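Local coordinates for protein acetylxylan esterase / glucomannan deacetylase (Cellvibrio japonicus, PDB 2WAA) that removes acetyl groups from acetylated xylan and glucomannan, and so takes part in the breakdown of plant cell wall polysaccharides, at residues L34-P39 and I101-E106; E55-N60 and T113-T118; D227-A232 and D261-A266. All coordinates share one frame; numbering follows the deposited sequence. Where two conformers were deposited one is given.

Interaction 1 (L34-P39 and I101-E106); sequences LTFGYP and IIHRSE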
loop_
_atom_site.group_PDB
_atom_site.type_symbol
_atom_site.label_atom_id
_atom_site.label_comp_id
_atom_site.label_asym_id
_atom_site.label_seq_id
_atom_site.Cartn_x
_atom_site.Cartn_y
_atom_site.Cartn_z
ATOM N N LEU A 34 -2.849 17.120 -2.429
ATOM C CA LEU A 34 -2.859 15.701 -2.821
ATOM C C LEU A 34 -3.845 14.966 -1.957
ATOM O O LEU A 34 -3.929 15.176 -0.743
ATOM C CB LEU A 34 -1.479 15.060 -2.593
ATOM C CG LEU A 34 -0.360 15.680 -3.411
ATOM C CD1 LEU A 34 0.928 14.892 -2.950
ATOM C CD2 LEU A 34 -0.697 15.510 -4.880
ATOM N N THR A 35 -4.574 14.059 -2.602
ATOM C CA THR A 35 -5.505 13.196 -1.883
ATOM C C THR A 35 -5.131 11.743 -2.165
ATOM O O THR A 35 -4.747 11.406 -3.292
ATOM C CB THR A 35 -6.971 13.498 -2.307
ATOM O OG1 THR A 35 -7.260 14.876 -2.026
ATOM C CG2 THR A 35 -7.934 12.664 -1.482
ATOM N N PHE A 36 -5.230 10.919 -1.133
ATOM C CA PHE A 36 -4.870 9.530 -1.268
ATOM C C PHE A 36 -5.694 8.627 -0.376
ATOM O O PHE A 36 -6.214 9.047 0.677
ATOM C CB PHE A 36 -3.355 9.355 -1.004
ATOM C CG PHE A 36 -2.841 10.100 0.200
ATOM C CD1 PHE A 36 -2.777 9.489 1.460
ATOM C CD2 PHE A 36 -2.423 11.424 0.070
ATOM C CE1 PHE A 36 -2.322 10.172 2.573
ATOM C CE2 PHE A 36 -1.940 12.133 1.188
ATOM C CZ PHE A 36 -1.898 11.493 2.448
ATOM N N GLY A 37 -5.821 7.365 -0.820
ATOM C CA GLY A 37 -6.657 6.405 -0.138
ATOM C C GLY A 37 -5.958 5.066 0.123
ATOM O O GLY A 37 -6.322 4.385 1.068
ATOM N N TYR A 38 -5.020 4.665 -0.730
ATOM C CA TYR A 38 -4.354 3.372 -0.517
ATOM C C TYR A 38 -3.390 3.449 0.660
ATOM O O TYR A 38 -2.843 4.499 0.931
ATOM C CB TYR A 38 -3.614 2.909 -1.773
ATOM C CG TYR A 38 -4.565 2.404 -2.824
ATOM C CD1 TYR A 38 -5.295 1.220 -2.628
ATOM C CD2 TYR A 38 -4.775 3.125 -3.999
ATOM C CE1 TYR A 38 -6.181 0.767 -3.593
ATOM C CE2 TYR A 38 -5.674 2.650 -4.990
ATOM C CZ TYR A 38 -6.378 1.488 -4.752
ATOM O OH TYR A 38 -7.249 0.976 -5.719
ATOM N N PRO A 39 -3.179 2.334 1.378
ATOM C CA PRO A 39 -2.242 2.411 2.526
ATOM C C PRO A 39 -0.791 2.453 2.010
ATOM O O PRO A 39 -0.545 2.093 0.846
ATOM C CB PRO A 39 -2.462 1.071 3.255
ATOM C CG PRO A 39 -2.911 0.137 2.139
ATOM C CD PRO A 39 -3.773 0.992 1.209
ATOM N N ILE A 101 5.551 11.304 6.129
ATOM C CA ILE A 101 4.178 11.029 6.529
ATOM C C ILE A 101 3.778 9.756 5.786
ATOM O O ILE A 101 3.962 9.667 4.574
ATOM C CB ILE A 101 3.244 12.188 6.150
ATOM C CG1 ILE A 101 3.705 13.469 6.891
ATOM C CG2 ILE A 101 1.774 11.827 6.372
ATOM C CD1 ILE A 101 3.069 14.774 6.336
ATOM N N ILE A 102 3.259 8.768 6.514
ATOM C CA ILE A 102 2.879 7.507 5.890
ATOM C C ILE A 102 1.414 7.260 6.143
ATOM O O ILE A 102 0.973 7.280 7.309
ATOM C CB ILE A 102 3.716 6.255 6.387
ATOM C CG1 ILE A 102 5.222 6.436 6.150
ATOM C CG2 ILE A 102 3.339 5.022 5.587
ATOM C CD1 ILE A 102 5.925 6.902 7.416
ATOM N N HIS A 103 0.635 7.013 5.067
ATOM C CA HIS A 103 -0.777 6.687 5.264
ATOM C C HIS A 103 -0.886 5.262 5.855
ATOM O O HIS A 103 -0.445 4.282 5.219
ATOM C CB HIS A 103 -1.524 6.777 3.903
ATOM C CG HIS A 103 -3.026 6.728 4.007
ATOM N ND1 HIS A 103 -3.815 6.129 3.049
ATOM C CD2 HIS A 103 -3.882 7.182 4.961
ATOM C CE1 HIS A 103 -5.096 6.244 3.386
ATOM N NE2 HIS A 103 -5.165 6.885 4.538
ATOM N N ARG A 104 -1.511 5.130 7.028
ATOM C CA ARG A 104 -1.724 3.798 7.625
ATOM C C ARG A 104 -3.034 3.210 7.173
ATOM O O ARG A 104 -3.153 1.988 7.102
ATOM C CB ARG A 104 -1.774 3.866 9.159
ATOM C CG ARG A 104 -0.442 4.353 9.800
ATOM C CD ARG A 104 -0.711 4.901 11.231
ATOM N NE ARG A 104 -1.304 3.914 12.134
ATOM C CZ ARG A 104 -0.608 3.035 12.854
ATOM N NH1 ARG A 104 0.736 2.951 12.772
ATOM N NH2 ARG A 104 -1.264 2.191 13.676
ATOM N N SER A 105 -4.024 4.066 6.937
ATOM C CA SER A 105 -5.376 3.632 6.567
ATOM C C SER A 105 -5.505 3.125 5.147
ATOM O O SER A 105 -4.606 3.316 4.341
ATOM C CB SER A 105 -6.376 4.752 6.860
ATOM O OG SER A 105 -6.576 4.773 8.268
ATOM N N GLU A 106 -6.628 2.463 4.835
ATOM C CA GLU A 106 -6.930 2.128 3.432
ATOM C C GLU A 106 -8.226 2.827 3.005
ATOM O O GLU A 106 -8.879 3.480 3.796
ATOM C CB GLU A 106 -7.079 0.609 3.223
ATOM C CG GLU A 106 -8.177 -0.019 4.088
ATOM C CD GLU A 106 -8.380 -1.500 3.769
ATOM O OE1 GLU A 106 -9.038 -1.774 2.750
ATOM O OE2 GLU A 106 -7.861 -2.380 4.533
#
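His103 and the backbone carbonyl of Tyr38 make the one hydrogen bond between the segments 34-39 and 101-106. ND1 gives its N-H to Tyr38 O at 2.8 Å and almost straight, 167° at the hydrogen. The oxygen lies close to the plane of the imidazole, but the nitrogen stands well above the carbonyl plane, so the bond does not run along a lone pair. On the same rim of the ring, CE1 comes to 3.2 Å from Gly37 O. Phe36 approaches the imidazole from one face: it presents its CD1-CE1 edge, giving a T-shaped pair with centroids 5.3 Å apart and planes at 77°. With CG of His103 trans to the backbone N (chi1 -169°), the imidazole is set between this edge over one face and Ser105 O over the other.

Beyond the ring, Pro39 packs on the backbone that follows His103. Its CA lies 3.1 Å from Ser105 O, and its CD is 3.9 Å from CB of Glu106, the two side chains running side by side. Gly37 O also receives a CA-H...O contact from Glu106 CA at 3.3 Å. The Glu106 chain then leads away, extended beyond CG, and its carboxylate is held by Trp161 NE1 and Gly185 N. Further out, Ser105 OG bonds to His109 and Trp64, while Arg104 forms salt bridges with Asp149 and Asp66.

Both segments leave their strands here, where the N-terminal β-domain meets the SGNH hydrolase domain, and Glu106 reaches to about 4 Å from the side chain of Ser141, the inferred nucleophile. With ND1 engaged as a donor, the bond to Tyr38 O probably fixes the rotation of the imidazole, and that carbonyl would favour a proton on ND1.

Interaction 2 (E55-N60 and T113-T118); sequences EMQSSN and TLKQLT
Strands 55-58 and 113-118 run antiparallel, 172° between their directions and 4.9 Å apart at closest approach, with Met56 and Leu114 as a non-hydrogen-bonded pair. Next to it, Gln57 and Thr113 form a hydrogen-bonded pair: Thr113 N reaches Gln57 O at 2.8 Å, while the return bond from Gln57 N to Thr113 O is longer, 3.1 Å, and more bent. Lys115 N meets Glu55 O in a nearly straight bond of 2.8 Å.

On the buried face, CG of Met56 touches CD1 of Leu114 at 3.8 Å. The same methyl also lies 3.6 Å from Glu55 O. Ile65 meets Met56 and Leu43 meets Leu114, both from the second sheet, so this is the interior of the two-sheet β-sandwich that forms the N-terminal domain of the family 2 carbohydrate esterases.

The other face carries the polar chains. Gln57 was modelled in two conformers, so its details are less certain. In the one described, CG sits between the backbone N and the carbonyl carbon (chi1 56°), which lays it beside CB of Thr113 and carries the extended chain on to Lys115. There the amide crosses the end of the lysine, NE2 being 3.3 Å from CE, and a water donates to Gln57 OE1 and accepts from Lys115 NZ. Gln83 also binds NZ and shares the Glu55 carboxylate with Thr85, while Thr113 OG1 turns to Thr35.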
loop_
_atom_site.group_PDB
_atom_site.type_symbol
_atom_site.label_atom_id
_atom_site.label_comp_id
_atom_site.label_asym_id
_atom_site.label_seq_id
_atom_site.Cartn_x
_atom_site.Cartn_y
_atom_site.Cartn_z
ATOM N N GLU A 55 -1.296 21.188 6.678
ATOM C CA GLU A 55 -2.756 21.288 6.716
ATOM C C GLU A 55 -3.316 19.962 6.170
ATOM O O GLU A 55 -3.060 19.625 4.988
ATOM C CB GLU A 55 -3.216 22.437 5.828
ATOM C CG GLU A 55 -2.781 23.808 6.391
ATOM C CD GLU A 55 -3.232 24.010 7.820
ATOM O OE1 GLU A 55 -4.425 23.793 8.098
ATOM O OE2 GLU A 55 -2.410 24.447 8.653
ATOM N N MET A 56 -4.034 19.220 6.996
ATOM C CA MET A 56 -4.527 17.915 6.578
ATOM C C MET A 56 -5.978 17.741 6.959
ATOM O O MET A 56 -6.508 18.488 7.773
ATOM C CB MET A 56 -3.699 16.785 7.217
ATOM C CG MET A 56 -2.209 16.988 7.001
ATOM S SD MET A 56 -1.254 15.548 7.502
ATOM C CE MET A 56 -1.604 14.435 6.127
ATOM N N GLN A 57 -6.621 16.743 6.352
ATOM C CA GLN A 57 -8.030 16.423 6.646
ATOM C C GLN A 57 -8.262 15.000 6.147
ATOM O O GLN A 57 -7.562 14.575 5.215
ATOM C CB GLN A 57 -8.968 17.425 5.941
ATOM C CG GLN A 57 -8.806 17.530 4.447
ATOM C CD GLN A 57 -9.827 18.503 3.752
ATOM O OE1 GLN A 57 -10.625 19.192 4.397
ATOM N NE2 GLN A 57 -9.776 18.544 2.432
ATOM N N SER A 58 -9.241 14.283 6.697
ATOM C CA SER A 58 -9.629 12.993 6.117
ATOM C C SER A 58 -11.132 13.055 5.791
ATOM O O SER A 58 -11.837 13.932 6.312
ATOM C CB SER A 58 -9.321 11.840 7.057
ATOM O OG SER A 58 -10.215 11.843 8.159
ATOM N N SER A 59 -11.632 12.184 4.930
ATOM C CA SER A 59 -13.009 12.360 4.485
ATOM C C SER A 59 -14.022 12.001 5.542
ATOM O O SER A 59 -15.129 12.588 5.550
ATOM C CB SER A 59 -13.296 11.548 3.232
ATOM O OG SER A 59 -12.947 10.215 3.493
ATOM N N ASN A 60 -13.685 11.043 6.411
ATOM C CA ASN A 60 -14.640 10.554 7.419
ATOM C C ASN A 60 -14.140 10.656 8.844
ATOM O O ASN A 60 -14.766 10.084 9.749
ATOM C CB ASN A 60 -14.960 9.055 7.215
ATOM C CG ASN A 60 -15.504 8.750 5.858
ATOM O OD1 ASN A 60 -16.406 9.438 5.344
ATOM N ND2 ASN A 60 -14.979 7.681 5.256
ATOM N N THR A 113 -6.263 14.126 2.739
ATOM C CA THR A 113 -5.750 15.169 1.857
ATOM C C THR A 113 -4.664 15.934 2.626
ATOM O O THR A 113 -4.861 16.303 3.788
ATOM C CB THR A 113 -6.892 16.140 1.477
ATOM O OG1 THR A 113 -7.863 15.421 0.706
ATOM C CG2 THR A 113 -6.338 17.397 0.688
ATOM N N LEU A 114 -3.523 16.140 1.977
ATOM C CA LEU A 114 -2.504 17.028 2.497
ATOM C C LEU A 114 -2.613 18.239 1.603
ATOM O O LEU A 114 -2.509 18.109 0.375
ATOM C CB LEU A 114 -1.117 16.400 2.332
ATOM C CG LEU A 114 0.007 17.405 2.594
ATOM C CD1 LEU A 114 -0.066 17.920 4.014
ATOM C CD2 LEU A 114 1.374 16.721 2.298
ATOM N N LYS A 115 -2.841 19.421 2.178
ATOM C CA LYS A 115 -3.010 20.632 1.327
ATOM C C LYS A 115 -1.714 21.419 1.114
ATOM O O LYS A 115 -1.383 21.820 -0.010
ATOM C CB LYS A 115 -4.058 21.578 1.934
ATOM C CG LYS A 115 -5.405 20.898 2.022
ATOM C CD LYS A 115 -6.520 21.901 2.379
ATOM C CE LYS A 115 -7.903 21.228 2.282
ATOM N NZ LYS A 115 -8.999 22.173 2.685
ATOM N N GLN A 116 -0.995 21.652 2.209
ATOM C CA GLN A 116 0.220 22.508 2.107
ATOM C C GLN A 116 1.033 22.330 3.377
ATOM O O GLN A 116 0.515 21.802 4.366
ATOM C CB GLN A 116 -0.153 23.999 1.827
ATOM C CG GLN A 116 -1.215 24.513 2.693
ATOM C CD GLN A 116 -1.746 25.963 2.335
ATOM O OE1 GLN A 116 -2.473 26.526 3.137
ATOM N NE2 GLN A 116 -1.416 26.510 1.170
ATOM N N LEU A 117 2.317 22.681 3.322
ATOM C CA LEU A 117 3.232 22.582 4.469
ATOM C C LEU A 117 3.810 23.963 4.705
ATOM O O LEU A 117 4.165 24.652 3.718
ATOM C CB LEU A 117 4.412 21.664 4.119
ATOM C CG LEU A 117 4.239 20.180 3.815
ATOM C CD1 LEU A 117 5.616 19.518 3.532
ATOM C CD2 LEU A 117 3.522 19.498 5.005
ATOM N N THR A 118 3.959 24.340 5.977
ATOM C CA THR A 118 4.587 25.612 6.330
ATOM C C THR A 118 5.848 25.324 7.183
ATOM O O THR A 118 5.754 24.735 8.259
ATOM C CB THR A 118 3.655 26.512 7.121
ATOM O OG1 THR A 118 2.545 26.911 6.298
ATOM C CG2 THR A 118 4.446 27.796 7.603
HETATM O O HOH W 1 -11.465 21.074 2.150
#

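Interaction 3 (D227-A232 and D261-A266); sequences DLIISA and DNHPQA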
loop_
_atom_site.group_PDB
_atom_site.type_symbol
_atom_site.label_atom_id
_atom_site.label_comp_id
_atom_site.label_asym_id
_atom_site.label_seq_id
_atom_site.Cartn_x
_atom_site.Cartn_y
_atom_site.Cartn_z
ATOM N N ASP A 227 9.044 -2.608 -11.707
ATOM C CA ASP A 227 9.924 -3.679 -12.174
ATOM C C ASP A 227 9.340 -5.025 -11.754
ATOM O O ASP A 227 9.517 -6.023 -12.439
ATOM C CB ASP A 227 11.248 -3.535 -11.474
ATOM C CG ASP A 227 11.953 -2.256 -11.858
ATOM O OD1 ASP A 227 12.193 -2.086 -13.057
ATOM O OD2 ASP A 227 12.238 -1.433 -10.962
ATOM N N LEU A 228 8.666 -5.042 -10.598
ATOM C CA LEU A 228 8.065 -6.284 -10.077
ATOM C C LEU A 228 6.646 -6.010 -9.590
ATOM O O LEU A 228 6.403 -5.039 -8.852
ATOM C CB LEU A 228 8.883 -6.788 -8.913
ATOM C CG LEU A 228 8.242 -7.788 -7.946
ATOM C CD1 LEU A 228 8.035 -9.104 -8.621
ATOM C CD2 LEU A 228 9.143 -8.024 -6.721
ATOM N N ILE A 229 5.714 -6.874 -10.008
ATOM C CA ILE A 229 4.344 -6.822 -9.552
ATOM C C ILE A 229 4.050 -8.131 -8.803
ATOM O O ILE A 229 4.222 -9.224 -9.341
ATOM C CB ILE A 229 3.346 -6.665 -10.705
ATOM C CG1 ILE A 229 3.709 -5.430 -11.536
ATOM C CG2 ILE A 229 1.885 -6.659 -10.146
ATOM C CD1 ILE A 229 2.863 -5.230 -12.708
ATOM N N ILE A 230 3.600 -8.016 -7.573
ATOM C CA ILE A 230 3.202 -9.221 -6.827
ATOM C C ILE A 230 1.708 -9.222 -6.767
ATOM O O ILE A 230 1.133 -8.237 -6.307
ATOM C CB ILE A 230 3.754 -9.141 -5.393
ATOM C CG1 ILE A 230 5.294 -9.083 -5.491
ATOM C CG2 ILE A 230 3.304 -10.395 -4.538
ATOM C CD1 ILE A 230 5.954 -8.646 -4.226
ATOM N N SER A 231 1.066 -10.323 -7.159
ATOM C CA SER A 231 -0.383 -10.387 -6.974
ATOM C C SER A 231 -0.683 -11.439 -5.907
ATOM O O SER A 231 -0.394 -12.610 -6.120
ATOM C CB SER A 231 -1.051 -10.800 -8.282
ATOM O OG SER A 231 -2.457 -10.813 -8.072
ATOM N N ALA A 232 -1.230 -11.002 -4.771
ATOM C CA ALA A 232 -1.519 -11.837 -3.598
ATOM C C ALA A 232 -3.039 -11.845 -3.335
ATOM O O ALA A 232 -3.477 -11.972 -2.168
ATOM C CB ALA A 232 -0.762 -11.248 -2.390
ATOM N N ASP A 261 0.539 -6.166 -20.375
ATOM C CA ASP A 261 0.399 -5.169 -21.442
ATOM C C ASP A 261 0.618 -3.755 -20.879
ATOM O O ASP A 261 1.332 -2.955 -21.469
ATOM C CB ASP A 261 -0.993 -5.304 -22.069
ATOM C CG ASP A 261 -1.309 -4.188 -23.018
ATOM O OD1 ASP A 261 -0.358 -3.752 -23.726
ATOM O OD2 ASP A 261 -2.486 -3.732 -23.064
ATOM N N ASN A 262 0.040 -3.449 -19.718
ATOM C CA ASN A 262 0.243 -2.111 -19.111
ATOM C C ASN A 262 1.645 -1.800 -18.622
ATOM O O ASN A 262 2.023 -0.628 -18.525
ATOM C CB ASN A 262 -0.713 -1.920 -17.913
ATOM C CG ASN A 262 -2.156 -1.775 -18.340
ATOM O OD1 ASN A 262 -2.451 -1.718 -19.547
ATOM N ND2 ASN A 262 -3.066 -1.726 -17.371
ATOM N N HIS A 263 2.412 -2.846 -18.290
ATOM C CA HIS A 263 3.727 -2.702 -17.629
ATOM C C HIS A 263 4.691 -3.617 -18.361
ATOM O O HIS A 263 5.020 -4.734 -17.871
ATOM C CB HIS A 263 3.601 -3.170 -16.178
ATOM C CG HIS A 263 2.473 -2.506 -15.445
ATOM N ND1 HIS A 263 2.472 -1.157 -15.157
ATOM C CD2 HIS A 263 1.307 -3.001 -14.961
ATOM C CE1 HIS A 263 1.355 -0.853 -14.502
ATOM N NE2 HIS A 263 0.629 -1.955 -14.382
ATOM N N PRO A 264 5.108 -3.198 -19.573
ATOM C CA PRO A 264 5.787 -4.119 -20.477
ATOM C C PRO A 264 7.117 -4.572 -19.932
ATOM O O PRO A 264 7.629 -5.614 -20.357
ATOM C CB PRO A 264 5.983 -3.286 -21.771
ATOM C CG PRO A 264 5.823 -1.846 -21.337
ATOM C CD PRO A 264 4.812 -1.894 -20.214
ATOM N N GLN A 265 7.680 -3.796 -19.018
ATOM C CA GLN A 265 8.979 -4.079 -18.396
ATOM C C GLN A 265 8.853 -4.921 -17.108
ATOM O O GLN A 265 9.884 -5.322 -16.534
ATOM C CB GLN A 265 9.655 -2.759 -17.975
ATOM C CG GLN A 265 9.006 -2.095 -16.666
ATOM C CD GLN A 265 7.517 -1.685 -16.899
ATOM O OE1 GLN A 265 7.117 -1.451 -18.038
ATOM N NE2 GLN A 265 6.717 -1.591 -15.818
ATOM N N ALA A 266 7.634 -5.157 -16.618
ATOM C CA ALA A 266 7.505 -5.785 -15.277
ATOM C C ALA A 266 7.626 -7.326 -15.301
ATOM O O ALA A 266 7.225 -7.966 -16.263
ATOM C CB ALA A 266 6.179 -5.409 -14.654
HETATM O O HOH W 2 11.282 -6.998 -14.705
HETATM O O HOH W 3 11.877 -3.342 -15.345
#
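His263, the first residue to leave the helix that ends at Asn262, meets the strand 228-231 through CD2, which lies 3.5 Å from CD1 of Ile229. The two side chains cross at about a right angle. Isoleucine can reach this far because its longer branch is stretched out, with chi2 at 177° setting CD1 trans to CA, so that the methyl lies at the far end of the chain. The histidine meets the isoleucine through carbon, and its nitrogens bond outside the two segments, ND1 to Gln225 and NE2 to the hydroxyl of Tyr206, which together should fix the rotation of the ring.

From His263 the chain makes a type I β turn to Ala266, closed by Ala266 N on His263 O at 2.9 Å. At the third position Gln265 sends its amide NE2 to Pro226 O and Gln225 OE1, while its carbonyl faces Asp227 across two waters. One donates to Gln265 O at 2.8 Å and to the backbone O of Asp227; the other donates to Gln265 O and, at 2.6 Å, to OD1 of the Asp227 carboxylate, whose OD2 accepts from Lys134 N.

Ala266 ends the turn with its CB 3.8 Å from CD1 of Ile229, so that one methyl serves both histidine and alanine. The CA of Ala266 lies 3.5 Å from Asp227 O in a CA-H...O contact, and from here the chain passes directly into strand 267-270, which pairs in parallel with 228-231. Strand 228-231, helix 245-262 and strand 267-270 thus form a β-α-β crossover, the repeating element of the parallel, helix-flanked α/β sheet of the SGNH hydrolase fold.

Interactions 1 and 2 belong to the N-terminal β-domain and touch: strand 34-36 neighbours strand 112-119 in one sheet, so Leu34 O meets Leu114 N and the hydroxyls of Thr35 and Thr113 pair. Interaction 3 stands apart in the hydrolase domain, its centre about 31 Å from that of interaction 2, on the other side of the chain's centre. Interaction 1 is wholly buried near the active site and relies on an aromatic pair and one side-chain-to-carbonyl bond. Interaction 2, partly buried, is a ladder of backbone bonds with an apolar face and a polar face that includes a bridging water. Interaction 3 has no direct hydrogen bond between its segments, combining a buried apolar contact with bridging waters.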